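Side-chain contacts in anthranilate-CoA ligase (Stigmatella aurantiaca, PDB 4WV3), which is an AMP-binding enzyme of the ANL superfamily, with a large N-terminal region and a smaller C-terminal domain: residues A28-D33 against S256-T261; S70-T75 against L146-W151; T195-G200 against P231-A236; A271-L274 against D278-Q281; E428-L433 against I507-L512. One frame throughout, in Å; residues are numbered along the deposited sequence.

Overall arrangement
From the N terminus, interaction 1 opens first, at strand 27-30, and closes a long loop at the end of helix 248-258. Interactions 2 and 3 both fall within that loop, one after the other. Interaction 2 ties helix 71-83 to helix 148-152 beside the parallel sheet. Interaction 3 joins helix 191-204 to helix 221-234. These three touch: Trp-232 meets Ala-28, Leu-29 and Val-74, and Leu-29 also meets Ala-71. Interaction 4 follows as a short local closure after helix 267-274. Interaction 5 comes last and joins two helices of the C-terminal region, its centre about 22 Å from that of interaction 4. None of the five loops cross.

Interaction 1 (A28-D33 against S256-T261); sequences ALFTPD and SRFKPT
Phe-30, at the end of strand 27-30, and Phe-258, near the end of helix 248-258, are the nearest backbone points, with 7.2 Å between Phe-30 CA and Phe-258 CA. Their side chains slide past each other in opposite directions. Phe-258 CD1 meets the stem of its partner, with Phe-30 CB 3.6 Å away. Phe-258 CD1 also lies 3.9 Å from Phe-30 CD2, an oblique approach. The far end of Phe-258 passes on to the next peptide. There CZ of Phe-258 is 3.8 Å from both Thr-31 C and Pro-32 N, and CD of Pro-32 is 4.4 Å from the same CZ. Phe-258 has CG anti to its own carbonyl carbon (chi1 -64°), which sends the ring out toward the strand end. Arg-257 lays its CG over the rim of one face of the Phe-258 ring. The pair packs on the large mixed sheet, where Phe-30 touches Ser-237, Val-239 and Arg-211. Phe-258 also rests on Val-239. Lys-259, with positive phi, is the first residue to leave helical angles, and its NZ bonds back to Ser-256 O at 3.0 Å. Phe-258 O is taken by the side chain of Arg-211. The contact itself is apolar. It anchors the helix end to the sheet by fit and burial of ring carbons. The polar bonds nearby, from the Lys-259 and Arg-211 side chains to main-chain oxygens, hold the helix end and lie outside the aromatic contact.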
# COMPACT_ATOMS: atom_id res chain seq x y z
N ALA A 28 18.42 1.33 -13.47
CA ALA A 28 16.98 1.35 -13.23
C ALA A 28 16.62 1.11 -11.77
O ALA A 28 15.80 1.84 -11.19
CB ALA A 28 16.29 0.35 -14.13
N LEU A 29 17.21 0.08 -11.17
CA LEU A 29 16.93 -0.24 -9.77
C LEU A 29 18.18 -0.26 -8.89
O LEU A 29 19.24 -0.73 -9.30
CB LEU A 29 16.15 -1.56 -9.66
CG LEU A 29 16.71 -2.83 -10.31
CD1 LEU A 29 17.67 -3.56 -9.38
CD2 LEU A 29 15.58 -3.75 -10.74
N PHE A 30 18.04 0.26 -7.68
CA PHE A 30 19.12 0.27 -6.71
C PHE A 30 18.79 -0.60 -5.50
O PHE A 30 17.81 -0.35 -4.79
CB PHE A 30 19.43 1.69 -6.24
CG PHE A 30 20.06 2.55 -7.30
CD1 PHE A 30 19.28 3.32 -8.15
CD2 PHE A 30 21.44 2.61 -7.43
CE1 PHE A 30 19.87 4.12 -9.12
CE2 PHE A 30 22.03 3.40 -8.39
CZ PHE A 30 21.24 4.16 -9.24
N THR A 31 19.61 -1.63 -5.27
CA THR A 31 19.48 -2.47 -4.09
C THR A 31 20.85 -2.58 -3.42
O THR A 31 21.87 -2.41 -4.08
CB THR A 31 18.96 -3.89 -4.44
OG1 THR A 31 19.94 -4.58 -5.22
CG2 THR A 31 17.65 -3.81 -5.22
N PRO A 32 20.87 -2.85 -2.10
CA PRO A 32 22.14 -2.99 -1.38
C PRO A 32 23.04 -4.09 -1.96
O PRO A 32 24.26 -4.01 -1.81
CB PRO A 32 21.70 -3.38 0.03
CG PRO A 32 20.35 -2.78 0.17
CD PRO A 32 19.72 -2.90 -1.19
N ASP A 33 22.45 -5.08 -2.61
CA ASP A 33 23.22 -6.21 -3.14
C ASP A 33 23.49 -6.09 -4.63
O ASP A 33 24.40 -6.73 -5.16
CB ASP A 33 22.49 -7.53 -2.86
CG ASP A 33 22.11 -7.69 -1.40
OD1 ASP A 33 22.98 -8.12 -0.61
OD2 ASP A 33 20.95 -7.40 -1.06
N SER A 256 20.02 8.21 2.60
CA SER A 256 21.32 8.87 2.56
C SER A 256 22.24 8.25 1.52
O SER A 256 22.91 8.96 0.77
CB SER A 256 21.99 8.84 3.94
OG SER A 256 21.28 9.65 4.86
N ARG A 257 22.27 6.92 1.48
CA ARG A 257 23.19 6.21 0.59
C ARG A 257 22.80 6.32 -0.89
O ARG A 257 23.61 6.72 -1.72
CB ARG A 257 23.31 4.74 0.99
CG ARG A 257 24.16 3.91 0.04
CD ARG A 257 24.39 2.50 0.56
NE ARG A 257 25.19 2.49 1.78
CZ ARG A 257 26.52 2.43 1.79
NH1 ARG A 257 27.20 2.38 0.65
NH2 ARG A 257 27.18 2.43 2.95
N PHE A 258 21.56 5.96 -1.20
CA PHE A 258 21.12 5.89 -2.59
C PHE A 258 20.55 7.21 -3.12
O PHE A 258 20.33 7.36 -4.32
CB PHE A 258 20.12 4.75 -2.78
CG PHE A 258 20.70 3.39 -2.52
CD1 PHE A 258 21.43 2.74 -3.49
CD2 PHE A 258 20.51 2.77 -1.29
CE1 PHE A 258 21.97 1.49 -3.25
CE2 PHE A 258 21.05 1.52 -1.05
CZ PHE A 258 21.77 0.88 -2.03
N LYS A 259 20.30 8.14 -2.21
CA LYS A 259 19.86 9.49 -2.56
C LYS A 259 18.64 9.55 -3.48
O LYS A 259 18.73 10.05 -4.60
CB LYS A 259 21.02 10.27 -3.20
CG LYS A 259 22.19 10.52 -2.27
CD LYS A 259 23.42 11.00 -3.03
CE LYS A 259 24.52 11.45 -2.09
NZ LYS A 259 24.82 10.43 -1.06
N PRO A 260 17.49 9.05 -3.01
CA PRO A 260 16.27 9.15 -3.83
C PRO A 260 15.68 10.55 -3.72
O PRO A 260 15.99 11.28 -2.77
CB PRO A 260 15.34 8.13 -3.19
CG PRO A 260 15.74 8.12 -1.76
CD PRO A 260 17.23 8.34 -1.74
N THR A 261 14.83 10.93 -4.67
CA THR A 261 14.21 12.25 -4.65
C THR A 261 12.76 12.17 -4.17
O THR A 261 12.19 13.17 -3.74
CB THR A 261 14.24 12.90 -6.04
OG1 THR A 261 13.59 12.06 -7.00
CG2 THR A 261 15.68 13.13 -6.48

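Interaction 2 (S70-T75 against L146-W151); sequences SAEWVT and LSFNDW
Phe-148 reaches from the first turn of helix 148-152 to Glu-72 and Thr-75 on helix 71-83. The latter is the helix of a beta-alpha-beta crossover between strands 62-66 and 86-89 of the five-stranded parallel sheet. Strand 146-147, at one margin of that sheet, leads straight into Phe-148. The main interaction is a CH-pi contact. Glu-72 CG sits over one face of the ring, 4.1 Å from the centroid of Phe-148 and 27° off the ring normal. Its closest ring atom is CE2, with 3.7 Å between Glu-72 CG and Phe-148 CE2. Chi1 of the glutamate (-71°) puts CG anti to the carbonyl carbon and over the ring; the bend at chi2 (78°) then turns the carboxylate aside. Ile-137 of strand 133-137 and Val-48 of helix 38-54 also touch Phe-148. The polar groups find their partners outside the two segments. Glu-72 OE2 forms a salt bridge with Arg-34 NH1, so this glutamate serves the aromatic ring with its methylene and Arg-34 with its charge. Thr-75 OG1 is hydrogen-bonded to Glu-44 OE2. The same oxygen touches the end of the ring at an oblique angle, with Thr-75 OG1 3.8 Å from Phe-148 CZ.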
# COMPACT_ATOMS: atom_id res chain seq x y z
N SER A 70 13.56 -6.71 -4.10
CA SER A 70 14.87 -7.00 -4.67
C SER A 70 14.84 -6.94 -6.19
O SER A 70 13.78 -6.73 -6.80
CB SER A 70 15.40 -8.37 -4.23
OG SER A 70 14.48 -9.39 -4.55
N ALA A 71 16.01 -7.11 -6.80
CA ALA A 71 16.12 -7.15 -8.25
C ALA A 71 15.39 -8.36 -8.80
O ALA A 71 14.77 -8.30 -9.87
CB ALA A 71 17.58 -7.18 -8.66
N GLU A 72 15.45 -9.47 -8.06
CA GLU A 72 14.82 -10.71 -8.49
C GLU A 72 13.30 -10.62 -8.47
O GLU A 72 12.62 -11.30 -9.23
CB GLU A 72 15.29 -11.89 -7.63
CG GLU A 72 16.73 -12.31 -7.86
CD GLU A 72 17.73 -11.39 -7.19
OE1 GLU A 72 17.32 -10.58 -6.33
OE2 GLU A 72 18.93 -11.48 -7.52
N TRP A 73 12.77 -9.77 -7.59
CA TRP A 73 11.33 -9.55 -7.53
C TRP A 73 10.86 -8.88 -8.82
O TRP A 73 9.89 -9.31 -9.44
CB TRP A 73 10.97 -8.67 -6.33
CG TRP A 73 9.53 -8.76 -5.91
CD1 TRP A 73 9.04 -9.45 -4.84
CD2 TRP A 73 8.40 -8.15 -6.55
NE1 TRP A 73 7.67 -9.30 -4.77
CE2 TRP A 73 7.26 -8.51 -5.80
CE3 TRP A 73 8.24 -7.33 -7.67
CZ2 TRP A 73 5.98 -8.08 -6.15
CZ3 TRP A 73 6.97 -6.91 -8.01
CH2 TRP A 73 5.86 -7.29 -7.26
N VAL A 74 11.57 -7.82 -9.21
CA VAL A 74 11.19 -7.04 -10.38
C VAL A 74 11.31 -7.83 -11.68
O VAL A 74 10.39 -7.84 -12.49
CB VAL A 74 12.04 -5.75 -10.49
CG1 VAL A 74 11.68 -5.00 -11.76
CG2 VAL A 74 11.83 -4.87 -9.27
N THR A 75 12.45 -8.49 -11.87
CA THR A 75 12.68 -9.26 -13.09
C THR A 75 11.70 -10.42 -13.22
O THR A 75 11.28 -10.78 -14.32
CB THR A 75 14.13 -9.78 -13.18
OG1 THR A 75 14.44 -10.54 -12.00
CG2 THR A 75 15.10 -8.62 -13.30
N LEU A 146 14.89 -25.72 -7.97
CA LEU A 146 15.53 -24.91 -8.98
C LEU A 146 16.00 -23.60 -8.35
O LEU A 146 15.20 -22.87 -7.77
CB LEU A 146 14.57 -24.61 -10.13
CG LEU A 146 14.08 -25.79 -10.96
CD1 LEU A 146 13.11 -25.31 -12.03
CD2 LEU A 146 15.25 -26.53 -11.59
N SER A 147 17.29 -23.32 -8.45
CA SER A 147 17.83 -22.05 -7.98
C SER A 147 17.64 -21.01 -9.07
O SER A 147 17.77 -21.32 -10.25
CB SER A 147 19.30 -22.19 -7.61
OG SER A 147 19.79 -21.01 -6.99
N PHE A 148 17.34 -19.78 -8.66
CA PHE A 148 16.99 -18.71 -9.60
C PHE A 148 18.03 -18.48 -10.70
O PHE A 148 17.69 -18.49 -11.88
CB PHE A 148 16.73 -17.40 -8.84
CG PHE A 148 16.19 -16.30 -9.71
CD1 PHE A 148 14.84 -16.23 -10.01
CD2 PHE A 148 17.04 -15.33 -10.21
CE1 PHE A 148 14.35 -15.21 -10.81
CE2 PHE A 148 16.55 -14.31 -11.01
CZ PHE A 148 15.20 -14.25 -11.31
N ASN A 149 19.28 -18.27 -10.31
CA ASN A 149 20.35 -18.00 -11.27
C ASN A 149 20.59 -19.14 -12.26
O ASN A 149 20.78 -18.91 -13.45
CB ASN A 149 21.65 -17.64 -10.55
CG ASN A 149 21.63 -16.23 -9.99
OD1 ASN A 149 20.89 -15.37 -10.46
ND2 ASN A 149 22.45 -15.99 -8.97
N ASP A 150 20.59 -20.37 -11.75
CA ASP A 150 20.79 -21.55 -12.60
C ASP A 150 19.59 -21.77 -13.51
O ASP A 150 19.70 -22.37 -14.57
CB ASP A 150 21.02 -22.79 -11.73
CG ASP A 150 22.20 -22.65 -10.80
OD1 ASP A 150 23.17 -21.95 -11.18
OD2 ASP A 150 22.17 -23.23 -9.70
N TRP A 151 18.44 -21.26 -13.08
CA TRP A 151 17.18 -21.44 -13.79
C TRP A 151 17.08 -20.52 -15.01
O TRP A 151 16.50 -20.90 -16.03
CB TRP A 151 16.02 -21.19 -12.82
CG TRP A 151 14.66 -21.30 -13.42
CD1 TRP A 151 14.14 -22.36 -14.11
CD2 TRP A 151 13.61 -20.33 -13.34
NE1 TRP A 151 12.85 -22.10 -14.48
CE2 TRP A 151 12.49 -20.86 -14.01
CE3 TRP A 151 13.51 -19.06 -12.76
CZ2 TRP A 151 11.30 -20.16 -14.14
CZ3 TRP A 151 12.32 -18.37 -12.88
CH2 TRP A 151 11.23 -18.92 -13.57

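Interaction 3 (T195-G200 against P231-A236); sequences TAQLWG and PWYVGA
Tyr-233 presents a face to Ala-196 and an edge to Gln-197, two consecutive residues of helix 191-204. The methyl of Ala-196 lies over one ring face as a CH-pi contact, with CB of Ala-196 4.0 Å from the centroid of Tyr-233. It sits toward the stem of the ring, where Ala-196 CB is 3.6 Å from Tyr-233 CG. Gln-197 comes to the other end. Its OE1 lies in the ring plane beside the hydroxyl, and the amide and ring planes are 69° apart. Tyr-233 OH donates to Gln-197 OE1 over 3.0 Å. The hydroxyl approaches in the carbonyl plane, on a lone pair. Gln-197 gets there by a bend in its chain: CG runs anti to the backbone N, then chi2 (66°) folds the amide round toward the tyrosine. Helix 191-204 is slightly distorted here by a wider pi-type turn at 196-200. A Schellman motif closes helix 221-234, with Gly-235 as its C-prime residue and Ala-236 N bonded to Pro-231 O at 2.7 Å. Pro-193, Val-201 and Ile-15 also touch the Tyr-233 side chain. Gln-197 NE2 is bonded to Asn-202 OD1. The amide thus gives its nitrogen within its own helix and its oxygen to the neighbouring one, which is consistent with its modelled orientation and probably helps to orient the tyrosine hydroxyl.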
# COMPACT_ATOMS: atom_id res chain seq x y z
N THR A 195 -2.73 4.36 -14.21
CA THR A 195 -2.44 4.88 -12.87
C THR A 195 -1.13 5.67 -12.87
O THR A 195 -0.99 6.65 -12.14
CB THR A 195 -2.36 3.76 -11.81
OG1 THR A 195 -1.43 2.76 -12.24
CG2 THR A 195 -3.72 3.12 -11.60
N ALA A 196 -0.19 5.23 -13.69
CA ALA A 196 1.11 5.90 -13.79
C ALA A 196 0.96 7.30 -14.37
O ALA A 196 1.70 8.21 -14.00
CB ALA A 196 2.07 5.07 -14.64
N GLN A 197 -0.01 7.46 -15.26
CA GLN A 197 -0.25 8.76 -15.89
C GLN A 197 -1.17 9.62 -15.03
O GLN A 197 -0.85 10.78 -14.75
CB GLN A 197 -0.87 8.57 -17.28
CG GLN A 197 -1.02 9.87 -18.06
CD GLN A 197 0.31 10.49 -18.42
OE1 GLN A 197 1.20 9.82 -18.94
NE2 GLN A 197 0.46 11.78 -18.14
N LEU A 198 -2.30 9.06 -14.61
CA LEU A 198 -3.32 9.81 -13.89
C LEU A 198 -2.84 10.39 -12.56
O LEU A 198 -3.21 11.51 -12.20
CB LEU A 198 -4.57 8.95 -13.67
CG LEU A 198 -5.38 8.60 -14.92
CD1 LEU A 198 -6.59 7.75 -14.57
CD2 LEU A 198 -5.80 9.87 -15.66
N TRP A 199 -2.03 9.64 -11.83
CA TRP A 199 -1.52 10.13 -10.55
C TRP A 199 -0.01 10.38 -10.57
O TRP A 199 0.45 11.44 -10.15
CB TRP A 199 -1.88 9.19 -9.40
CG TRP A 199 -1.43 9.71 -8.07
CD1 TRP A 199 -2.13 10.55 -7.25
CD2 TRP A 199 -0.18 9.45 -7.43
NE1 TRP A 199 -1.39 10.81 -6.12
CE2 TRP A 199 -0.19 10.15 -6.21
CE3 TRP A 199 0.94 8.69 -7.76
CZ2 TRP A 199 0.88 10.12 -5.32
CZ3 TRP A 199 2.00 8.65 -6.88
CH2 TRP A 199 1.97 9.36 -5.67
N GLY A 200 0.75 9.39 -11.04
CA GLY A 200 2.20 9.46 -11.05
C GLY A 200 2.74 10.69 -11.75
O GLY A 200 3.66 11.34 -11.26
N PRO A 231 7.72 5.25 -11.60
CA PRO A 231 8.97 5.88 -12.03
C PRO A 231 9.51 5.35 -13.36
O PRO A 231 10.05 6.12 -14.14
CB PRO A 231 9.94 5.52 -10.89
CG PRO A 231 9.37 4.30 -10.28
CD PRO A 231 7.89 4.49 -10.35
N TRP A 232 9.35 4.05 -13.61
CA TRP A 232 9.84 3.46 -14.85
C TRP A 232 9.01 3.90 -16.05
O TRP A 232 9.47 3.83 -17.19
CB TRP A 232 9.89 1.93 -14.75
CG TRP A 232 11.05 1.42 -13.95
CD1 TRP A 232 11.87 2.15 -13.13
CD2 TRP A 232 11.54 0.08 -13.90
NE1 TRP A 232 12.83 1.35 -12.57
CE2 TRP A 232 12.65 0.07 -13.03
CE3 TRP A 232 11.15 -1.12 -14.51
CZ2 TRP A 232 13.37 -1.09 -12.75
CZ3 TRP A 232 11.87 -2.27 -14.23
CH2 TRP A 232 12.96 -2.25 -13.36
N TYR A 233 7.79 4.34 -15.78
CA TYR A 233 6.90 4.84 -16.83
C TYR A 233 7.45 6.13 -17.44
O TYR A 233 7.18 6.44 -18.60
CB TYR A 233 5.50 5.07 -16.27
CG TYR A 233 4.50 5.61 -17.27
CD1 TYR A 233 3.97 4.79 -18.26
CD2 TYR A 233 4.07 6.93 -17.20
CE1 TYR A 233 3.06 5.29 -19.17
CE2 TYR A 233 3.16 7.43 -18.11
CZ TYR A 233 2.65 6.60 -19.09
OH TYR A 233 1.74 7.10 -19.99
N VAL A 234 8.22 6.88 -16.66
CA VAL A 234 8.80 8.13 -17.12
C VAL A 234 10.32 8.06 -17.25
O VAL A 234 10.97 9.04 -17.63
CB VAL A 234 8.43 9.31 -16.20
CG1 VAL A 234 6.93 9.49 -16.15
CG2 VAL A 234 9.00 9.10 -14.81
N GLY A 235 10.89 6.90 -16.93
CA GLY A 235 12.33 6.70 -17.07
C GLY A 235 13.11 6.94 -15.80
O GLY A 235 14.34 6.89 -15.80
N ALA A 236 12.41 7.21 -14.70
CA ALA A 236 13.05 7.43 -13.42
C ALA A 236 13.55 6.11 -12.82
O ALA A 236 13.11 5.03 -13.22
CB ALA A 236 12.09 8.11 -12.46

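Interaction 4 (A271-L274 against D278-Q281); sequences AAAL and DFSQ
The ring of Phe-279 carries Leu-274 on one face, with CD2 of Leu-274 3.7 Å above the ring plane of Phe-279 and over its centre. Two other groups meet the ring. Ala-273 O comes in obliquely, 3.2 Å from Phe-279 CD1, and the ring of Trp-305 meets it with planes at about 60°. The contact lies in a beta-alpha-beta crossover of the large mixed sheet. Helix 267-274 follows strand 262-265, and the loop holding Phe-279 leads back to the neighbouring strand 289-292. Only three residues separate the two segments, so this is a local turn-back at the end of the helix, with 6.0 Å between Leu-274 CA and Phe-279 CA. Leu-274 and Phe-279 lie side by side and point the same way. The leucine leaves the backbone directed away from the loop. CD1 continues the chain, anti to CA, and CD2 is the branch that turns to the ring. This is a CH-pi contact 12° off the ring normal. CD2 of Leu-274 is 3.8 Å from both CE2 and CZ of Phe-279, in keeping with its central position. Phe-279 has CG anti to the backbone N (chi1 169°), which aims the ring at the helix end. Helix 299-309 closes the cluster. Its Leu-301, Ala-304 and Trp-305 touch Leu-274, and Ala-308 touches Phe-279. Phe-279 thus packs against both helix 267-274 and helix 299-309. Ala-273 adds its methyl from the helix, with Ala-273 CB 4.1 Å from Phe-279 CE1.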
# COMPACT_ATOMS: atom_id res chain seq x y z
N ALA A 271 6.01 8.56 11.72
CA ALA A 271 6.02 8.78 13.16
C ALA A 271 7.18 8.06 13.83
O ALA A 271 7.81 8.59 14.75
CB ALA A 271 4.69 8.34 13.77
N ALA A 272 7.45 6.84 13.37
CA ALA A 272 8.56 6.05 13.90
C ALA A 272 9.90 6.70 13.61
O ALA A 272 10.82 6.65 14.42
CB ALA A 272 8.52 4.64 13.34
N ALA A 273 10.01 7.32 12.43
CA ALA A 273 11.24 7.99 12.03
C ALA A 273 11.49 9.24 12.87
O ALA A 273 12.61 9.48 13.32
CB ALA A 273 11.20 8.33 10.55
N LEU A 274 10.44 10.02 13.08
CA LEU A 274 10.54 11.24 13.87
C LEU A 274 10.71 10.95 15.35
O LEU A 274 11.15 11.81 16.12
CB LEU A 274 9.31 12.13 13.65
CG LEU A 274 9.15 12.71 12.24
CD1 LEU A 274 7.81 13.42 12.10
CD2 LEU A 274 10.30 13.66 11.93
N ASP A 278 17.90 10.74 17.00
CA ASP A 278 18.91 11.20 16.06
C ASP A 278 18.38 11.20 14.64
O ASP A 278 19.06 10.77 13.71
CB ASP A 278 20.16 10.33 16.16
CG ASP A 278 19.87 8.86 15.93
OD1 ASP A 278 18.69 8.46 16.05
OD2 ASP A 278 20.81 8.11 15.62
N PHE A 279 17.15 11.68 14.47
CA PHE A 279 16.51 11.71 13.16
C PHE A 279 17.26 12.60 12.17
O PHE A 279 17.46 12.22 11.01
CB PHE A 279 15.06 12.20 13.29
CG PHE A 279 14.40 12.51 11.98
CD1 PHE A 279 13.90 11.49 11.18
CD2 PHE A 279 14.30 13.82 11.53
CE1 PHE A 279 13.30 11.78 9.97
CE2 PHE A 279 13.70 14.11 10.32
CZ PHE A 279 13.20 13.08 9.54
N SER A 280 17.68 13.77 12.63
CA SER A 280 18.31 14.76 11.76
C SER A 280 19.75 14.39 11.39
O SER A 280 20.36 15.04 10.55
CB SER A 280 18.27 16.14 12.41
OG SER A 280 18.90 16.12 13.68
N GLN A 281 20.27 13.34 12.02
CA GLN A 281 21.65 12.93 11.76
C GLN A 281 21.81 12.26 10.40
O GLN A 281 22.93 12.03 9.94
CB GLN A 281 22.15 12.01 12.88
CG GLN A 281 22.20 12.67 14.24
CD GLN A 281 23.15 13.85 14.30
OE1 GLN A 281 24.14 13.90 13.56
NE2 GLN A 281 22.86 14.81 15.17

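Interaction 5 (E428-L433 against I507-L512); sequences EVESTL and IQRFKL
A side-on, two-pronged salt bridge between Glu-430 and Arg-509 joins two helices of the C-terminal region, and the Arg-509 side chain is about 9 Å from the bound 5'-O-[(S)-[(2-aminobenzoyl)oxy](hydroxy)phosphoryl]adenosine. Each carboxylate oxygen takes one nitrogen of the arginine. Arg-509 NE donates to Glu-430 OE2 at 3.0 Å, almost straight at 170°. Arg-509 NH2 donates to Glu-430 OE1 at 2.9 Å and is more bent, at 156°. OE2 uses its syn lone pair and lies in the guanidinium plane. OE1 is also met on its syn side, but the nitrogen stands somewhat out of the carboxylate plane. The two flat groups are nearly coplanar, 17° apart. The side chains come from opposite directions. Glu-430 is extended beyond CG, and Arg-509 from CG to NE, so each spans part of a wide gap: even the nearest backbone points, Glu-430 CA and Ile-507 CA, are 11.8 Å apart. Strand 439-448 of the C-terminal domain touches both helices. Glu-430 and Leu-433 lie on Cys-442, and Val-429 on Val-444, while Leu-512 of helix 509-520 touches Ala-443. The salt bridge has second partners. Glu-430 OE2 also accepts from Val-444 N, which anchors the carboxylate to the strand. Arg-509 NH2 forms a further salt bridge with Glu-295 OE1, and Glu-295 OE2 accepts from Ile-507 N. Glu-295 belongs to the large N-terminal region, so the arginine links the two regions of the protein. Ile-507 CG2 lies 4.1 Å above the Arg-509 guanidinium plane, toward its rim.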
# COMPACT_ATOMS: atom_id res chain seq x y z
N GLU A 428 -10.32 11.59 13.48
CA GLU A 428 -10.29 12.92 14.10
C GLU A 428 -9.74 12.86 15.52
O GLU A 428 -8.92 13.69 15.92
CB GLU A 428 -11.68 13.55 14.10
CG GLU A 428 -11.72 14.90 14.79
CD GLU A 428 -13.13 15.44 14.94
OE1 GLU A 428 -14.06 14.82 14.40
OE2 GLU A 428 -13.29 16.48 15.61
N VAL A 429 -10.21 11.88 16.29
CA VAL A 429 -9.77 11.72 17.67
C VAL A 429 -8.29 11.35 17.74
O VAL A 429 -7.54 11.91 18.53
CB VAL A 429 -10.63 10.68 18.43
CG1 VAL A 429 -10.18 10.58 19.88
CG2 VAL A 429 -12.10 11.06 18.36
N GLU A 430 -7.89 10.40 16.89
CA GLU A 430 -6.49 9.99 16.82
C GLU A 430 -5.58 11.13 16.38
O GLU A 430 -4.45 11.26 16.85
CB GLU A 430 -6.33 8.79 15.88
CG GLU A 430 -6.93 7.50 16.41
CD GLU A 430 -7.05 6.43 15.33
OE1 GLU A 430 -6.45 6.60 14.25
OE2 GLU A 430 -7.74 5.41 15.57
N SER A 431 -6.09 11.96 15.46
CA SER A 431 -5.33 13.10 14.96
C SER A 431 -5.13 14.15 16.04
O SER A 431 -4.13 14.87 16.04
CB SER A 431 -6.04 13.72 13.75
OG SER A 431 -5.36 14.88 13.30
N THR A 432 -6.08 14.23 16.96
CA THR A 432 -5.99 15.17 18.07
C THR A 432 -5.01 14.66 19.12
O THR A 432 -4.20 15.43 19.65
CB THR A 432 -7.37 15.40 18.72
OG1 THR A 432 -8.25 16.02 17.77
CG2 THR A 432 -7.25 16.28 19.95
N LEU A 433 -5.08 13.37 19.42
CA LEU A 433 -4.21 12.75 20.41
C LEU A 433 -2.74 12.85 20.01
O LEU A 433 -1.87 13.06 20.86
CB LEU A 433 -4.59 11.28 20.62
CG LEU A 433 -5.90 11.00 21.34
CD1 LEU A 433 -6.33 9.56 21.12
CD2 LEU A 433 -5.75 11.29 22.83
N ILE A 507 -3.41 -0.09 10.99
CA ILE A 507 -3.70 -0.54 12.34
C ILE A 507 -4.96 -1.39 12.34
O ILE A 507 -6.03 -0.93 11.92
CB ILE A 507 -3.86 0.64 13.31
CG1 ILE A 507 -2.53 1.37 13.49
CG2 ILE A 507 -4.38 0.16 14.66
CD1 ILE A 507 -2.58 2.51 14.49
N GLN A 508 -4.84 -2.62 12.81
CA GLN A 508 -5.97 -3.55 12.85
C GLN A 508 -6.89 -3.24 14.03
O GLN A 508 -6.85 -3.91 15.06
CB GLN A 508 -5.48 -4.99 12.93
CG GLN A 508 -4.73 -5.45 11.69
CD GLN A 508 -4.08 -6.80 11.86
OE1 GLN A 508 -3.63 -7.15 12.96
NE2 GLN A 508 -4.02 -7.57 10.78
N ARG A 509 -7.73 -2.22 13.85
CA ARG A 509 -8.63 -1.77 14.91
C ARG A 509 -9.72 -2.79 15.23
O ARG A 509 -10.34 -2.74 16.29
CB ARG A 509 -9.25 -0.42 14.55
CG ARG A 509 -8.24 0.72 14.53
CD ARG A 509 -8.81 1.96 13.87
NE ARG A 509 -7.81 3.02 13.78
CZ ARG A 509 -6.87 3.08 12.84
NH1 ARG A 509 -6.78 2.13 11.92
NH2 ARG A 509 -6.00 4.08 12.84
N PHE A 510 -9.96 -3.71 14.30
CA PHE A 510 -10.96 -4.76 14.53
C PHE A 510 -10.45 -5.76 15.57
O PHE A 510 -11.25 -6.41 16.25
CB PHE A 510 -11.34 -5.46 13.22
CG PHE A 510 -10.29 -6.39 12.70
CD1 PHE A 510 -10.39 -7.76 12.92
CD2 PHE A 510 -9.20 -5.91 12.00
CE1 PHE A 510 -9.43 -8.63 12.44
CE2 PHE A 510 -8.23 -6.78 11.51
CZ PHE A 510 -8.35 -8.13 11.73
N LYS A 511 -9.13 -5.88 15.68
CA LYS A 511 -8.53 -6.74 16.70
C LYS A 511 -8.59 -6.07 18.07
O LYS A 511 -8.82 -6.74 19.08
CB LYS A 511 -7.09 -7.10 16.34
CG LYS A 511 -6.98 -8.14 15.24
CD LYS A 511 -5.56 -8.68 15.14
CE LYS A 511 -5.48 -9.80 14.11
NZ LYS A 511 -4.10 -10.36 14.01
N LEU A 512 -8.37 -4.76 18.10
CA LEU A 512 -8.50 -4.00 19.33
C LEU A 512 -9.96 -4.02 19.78
O LEU A 512 -10.25 -4.10 20.97
CB LEU A 512 -8.05 -2.55 19.12
CG LEU A 512 -6.55 -2.32 18.94
CD1 LEU A 512 -6.26 -0.86 18.65
CD2 LEU A 512 -5.78 -2.79 20.17